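Local coordinates for glutaconate CoA-transferase subunit A (PDB 1POI), which catalyses the transfer of coenzyme A from acetyl-CoA to glutaconate and (R)-2-hydroxyglutarate, a step in glutamate degradation by the hydroxyglutarate pathway, at residues N227-P230 and G231-D235; G192-F195 and Q196-I200. All coordinates share one frame; numbering follows the deposited sequence.

Contact 1: N227-P230 and G231-D235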
loop_
_atom_site.group_PDB
_atom_site.type_symbol
_atom_site.label_atom_id
_atom_site.label_comp_id
_atom_site.label_asym_id
_atom_site.label_seq_id
_atom_site.Cartn_x
_atom_site.Cartn_y
_atom_site.Cartn_z
ATOM N N ASN A 227 9.460 -8.331 5.826
ATOM C CA ASN A 227 10.106 -8.866 7.015
ATOM C C ASN A 227 11.633 -8.830 6.906
ATOM O O ASN A 227 12.202 -9.108 5.839
ATOM C CB ASN A 227 9.546 -10.247 7.285
ATOM C CG ASN A 227 8.027 -10.251 7.256
ATOM O OD1 ASN A 227 7.397 -9.219 7.433
ATOM N ND2 ASN A 227 7.438 -11.396 7.002
ATOM N N ASP A 228 12.300 -8.465 7.998
ATOM C CA ASP A 228 13.751 -8.349 7.987
ATOM C C ASP A 228 14.520 -9.434 8.757
ATOM O O ASP A 228 15.750 -9.587 8.580
ATOM C CB ASP A 228 14.147 -6.988 8.524
ATOM C CG ASP A 228 13.584 -5.858 7.708
ATOM O OD1 ASP A 228 12.425 -5.466 7.919
ATOM O OD2 ASP A 228 14.327 -5.353 6.862
ATOM N N ILE A 229 13.818 -10.115 9.667
ATOM C CA ILE A 229 14.408 -11.178 10.468
ATOM C C ILE A 229 13.384 -12.288 10.687
ATOM O O ILE A 229 12.207 -12.008 10.952
ATOM C CB ILE A 229 14.891 -10.667 11.842
ATOM C CG1 ILE A 229 15.909 -9.545 11.677
ATOM C CG2 ILE A 229 15.588 -11.805 12.611
ATOM C CD1 ILE A 229 15.984 -8.683 12.900
ATOM N N PRO A 230 13.808 -13.560 10.516
ATOM C CA PRO A 230 12.992 -14.775 10.679
ATOM C C PRO A 230 12.878 -15.050 12.160
ATOM O O PRO A 230 13.850 -14.848 12.891
ATOM C CB PRO A 230 13.855 -15.863 10.053
ATOM C CG PRO A 230 14.962 -15.121 9.329
ATOM C CD PRO A 230 15.182 -13.911 10.119
ATOM N N GLY A 231 11.735 -15.581 12.586
ATOM C CA GLY A 231 11.524 -15.886 13.989
ATOM C C GLY A 231 12.664 -16.614 14.680
ATOM O O GLY A 231 13.061 -16.236 15.787
ATOM N N MET A 232 13.213 -17.625 14.003
ATOM C CA MET A 232 14.326 -18.450 14.501
ATOM C C MET A 232 15.446 -17.684 15.201
ATOM O O MET A 232 15.952 -18.137 16.228
ATOM C CB MET A 232 14.943 -19.266 13.358
ATOM C CG MET A 232 13.982 -20.237 12.686
ATOM S SD MET A 232 13.367 -19.698 11.066
ATOM C CE MET A 232 14.958 -19.687 10.122
ATOM N N CYS A 233 15.822 -16.527 14.664
ATOM C CA CYS A 233 16.905 -15.735 15.253
ATOM C C CYS A 233 16.504 -14.900 16.452
ATOM O O CYS A 233 17.356 -14.282 17.074
ATOM C CB CYS A 233 17.484 -14.783 14.210
ATOM S SG CYS A 233 17.976 -15.547 12.659
ATOM N N VAL A 234 15.225 -14.905 16.789
ATOM C CA VAL A 234 14.698 -14.083 17.862
ATOM C C VAL A 234 14.188 -14.867 19.074
ATOM O O VAL A 234 13.327 -15.748 18.937
ATOM C CB VAL A 234 13.560 -13.206 17.277
ATOM C CG1 VAL A 234 12.764 -12.516 18.367
ATOM C CG2 VAL A 234 14.142 -12.210 16.287
ATOM N N ASP A 235 14.656 -14.494 20.271
ATOM C CA ASP A 235 14.255 -15.169 21.519
ATOM C C ASP A 235 13.191 -14.496 22.363
ATOM O O ASP A 235 12.308 -15.174 22.884
ATOM C CB ASP A 235 15.473 -15.415 22.377
ATOM C CG ASP A 235 16.446 -16.257 21.690
ATOM O OD1 ASP A 235 16.142 -17.467 21.589
ATOM O OD2 ASP A 235 17.466 -15.704 21.201
#

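Contact 2: G192-F195 and Q196-I200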
loop_
_atom_site.group_PDB
_atom_site.type_symbol
_atom_site.label_atom_id
_atom_site.label_comp_id
_atom_site.label_asym_id
_atom_site.label_seq_id
_atom_site.Cartn_x
_atom_site.Cartn_y
_atom_site.Cartn_z
ATOM N N GLY A 192 12.452 1.356 7.033
ATOM C CA GLY A 192 13.594 2.234 6.889
ATOM C C GLY A 192 14.895 1.476 7.044
ATOM O O GLY A 192 14.874 0.265 7.136
ATOM N N GLY A 193 16.028 2.170 7.004
ATOM C CA GLY A 193 17.314 1.513 7.151
ATOM C C GLY A 193 17.416 0.712 8.440
ATOM O O GLY A 193 16.840 1.070 9.461
ATOM N N LYS A 194 18.184 -0.363 8.397
ATOM C CA LYS A 194 18.343 -1.238 9.546
ATOM C C LYS A 194 19.622 -1.026 10.329
ATOM O O LYS A 194 19.742 -1.520 11.437
ATOM C CB LYS A 194 18.337 -2.696 9.090
ATOM C CG LYS A 194 16.996 -3.233 8.718
ATOM C CD LYS A 194 16.653 -3.038 7.268
ATOM C CE LYS A 194 15.171 -2.712 7.224
ATOM N NZ LYS A 194 14.486 -2.858 5.911
ATOM N N PHE A 195 20.594 -0.327 9.756
ATOM C CA PHE A 195 21.886 -0.144 10.427
ATOM C C PHE A 195 22.439 -1.568 10.689
ATOM O O PHE A 195 22.252 -2.465 9.859
ATOM C CB PHE A 195 21.736 0.689 11.721
ATOM C CG PHE A 195 20.926 1.967 11.541
ATOM C CD1 PHE A 195 21.407 3.006 10.752
ATOM C CD2 PHE A 195 19.655 2.091 12.111
ATOM C CE1 PHE A 195 20.633 4.141 10.529
ATOM C CE2 PHE A 195 18.885 3.211 11.896
ATOM C CZ PHE A 195 19.367 4.237 11.103
ATOM N N GLN A 196 23.080 -1.797 11.829
ATOM C CA GLN A 196 23.630 -3.119 12.136
ATOM C C GLN A 196 22.593 -4.074 12.710
ATOM O O GLN A 196 22.883 -5.220 13.010
ATOM C CB GLN A 196 24.748 -2.987 13.153
ATOM C CG GLN A 196 24.231 -2.647 14.548
ATOM C CD GLN A 196 24.050 -1.161 14.804
ATOM O OE1 GLN A 196 24.138 -0.316 13.896
ATOM N NE2 GLN A 196 23.816 -0.830 16.052
ATOM N N ASP A 197 21.364 -3.627 12.812
ATOM C CA ASP A 197 20.339 -4.447 13.421
ATOM C C ASP A 197 20.128 -5.883 13.004
ATOM O O ASP A 197 19.946 -6.725 13.878
ATOM C CB ASP A 197 19.019 -3.694 13.456
ATOM C CG ASP A 197 19.082 -2.503 14.355
ATOM O OD1 ASP A 197 20.174 -1.911 14.496
ATOM O OD2 ASP A 197 18.038 -2.141 14.915
ATOM N N VAL A 198 20.139 -6.178 11.700
ATOM C CA VAL A 198 19.924 -7.558 11.230
ATOM C C VAL A 198 21.167 -8.454 11.447
ATOM O O VAL A 198 21.056 -9.633 11.806
ATOM C CB VAL A 198 19.446 -7.565 9.760
ATOM C CG1 VAL A 198 19.165 -8.979 9.283
ATOM C CG2 VAL A 198 18.164 -6.757 9.637
ATOM N N ASP A 199 22.345 -7.863 11.265
ATOM C CA ASP A 199 23.614 -8.542 11.471
ATOM C C ASP A 199 23.701 -9.034 12.923
ATOM O O ASP A 199 23.862 -10.218 13.175
ATOM C CB ASP A 199 24.779 -7.579 11.239
ATOM C CG ASP A 199 25.162 -7.431 9.774
ATOM O OD1 ASP A 199 24.710 -8.214 8.897
ATOM O OD2 ASP A 199 25.972 -6.521 9.506
ATOM N N ILE A 200 23.600 -8.121 13.879
ATOM C CA ILE A 200 23.690 -8.489 15.289
ATOM C C ILE A 200 22.577 -9.422 15.807
ATOM O O ILE A 200 22.734 -10.025 16.873
ATOM C CB ILE A 200 23.866 -7.241 16.202
ATOM C CG1 ILE A 200 22.600 -6.362 16.222
ATOM C CG2 ILE A 200 24.999 -6.422 15.678
ATOM C CD1 ILE A 200 22.653 -5.180 17.190
#

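Contact 1: N227-P230 and G231-D235
The carbonyl oxygen of Pro230 accepts a hydrogen bond from the backbone N of Cys233, the two atoms lying 3.1 Å apart. The N-H points at the oxygen with an angle of 150°, and the donor sits above the carbonyl plane, 38° out of it. One residue on, Val234 N reaches Gly231 O at 2.7 Å. Two consecutive bonds from residue i+3 back to residue i are the mark of a 3-10 turn, here residues 231-233. Proline suits the place ahead of it: it has no N-H to give, but its carbonyl still serves as acceptor. The turn lies in the loop that leads from helix 217-221 into strand 236-239, an outermost strand of the parallel sheet within this chain. Upstream, a classic beta bulge sets Asp228 and Ile229 together opposite the single residue Val188.

The remaining contacts are apolar. Ile229 CG2 comes within 3.9 Å of Cys233 CB and 4.0 Å of Val234 CG2; the Ile229 and Val234 side chains cross at about a right angle. Pro230 CD lies 4.1 Å from Cys233 SG. Met232 bends at chi2 and again at chi3, the latter 64°, and its flexible thioether folds back to bring Met232 CE within 4.0 Å of Pro230 CB. Pro230 and Cys233 each also pack on an aromatic side chain of another protein's chain in the assembly, and Met232 on an apolar one.

Contact 2: G192-F195 and Q196-I200
The phenyl ring of Phe195 is approached obliquely by Gln196 N and meets the ring of Phe25, their planes at about 40°. Below the ring, Phe195 CB lies 3.4 Å from the amide oxygen OE1 of Gln196. That amide comes back towards Phe195 because CG sits between the backbone N and the carbonyl carbon (chi1 72°) and the chain bends again at chi2. Tyr106 OH takes up OE1, and Leu22 O and Gly24 O take up NE2, a double role that a primary amide fills well. The third flat group, the Asp197 carboxylate, has OD1 3.1 Å from Lys194 O.

The backbone forms a type II' turn from Lys194 to Asp197, closed by Asp197 N bonding to Lys194 O at 3.0 Å. Phe195 has positive phi (58°) at its second position, where glycine is the commoner choice. The turn leads into helix 197-203, whose first turn includes Ile200 N bonded to Gln196 O. Alongside, Lys194 CG packs on Val198 CG2 at 3.8 Å.

Asp197 OD2 forms a salt bridge with Arg29 NH2, and OD1 accepts from Gly24 N. With an alanine here, Arg29 would probably lose its anionic mate and Gly24 N its acceptor. Acceptors as close as OD1 and Lys194 O should repel; these partners, with a weak hydrogen bond from Arg29 NH2 to Lys194 O, probably offset this and help stabilise the buried charge.

In the fold
The two contacts follow one another along the chain, with contact 2 first, and their centres lie about 12 Å apart. They touch directly. Lys194 NZ of contact 2 forms a salt bridge with Asp228 OD2 of contact 1, at 2.7 Å, so the lysine reaches across with its charged end. Beside it Val198 CG1 packs against Ile229 CG1, 4.1 Å away, joining the beginning of helix 197-203 to the bulged segment 227-230. In chain order, contact 2 introduces the helix that comes between the neighbouring parallel strands 174-179 and 206-211, whereas contact 1 leads into strand 236-239, next to 206-211. Both contacts also border other chains of the assembly.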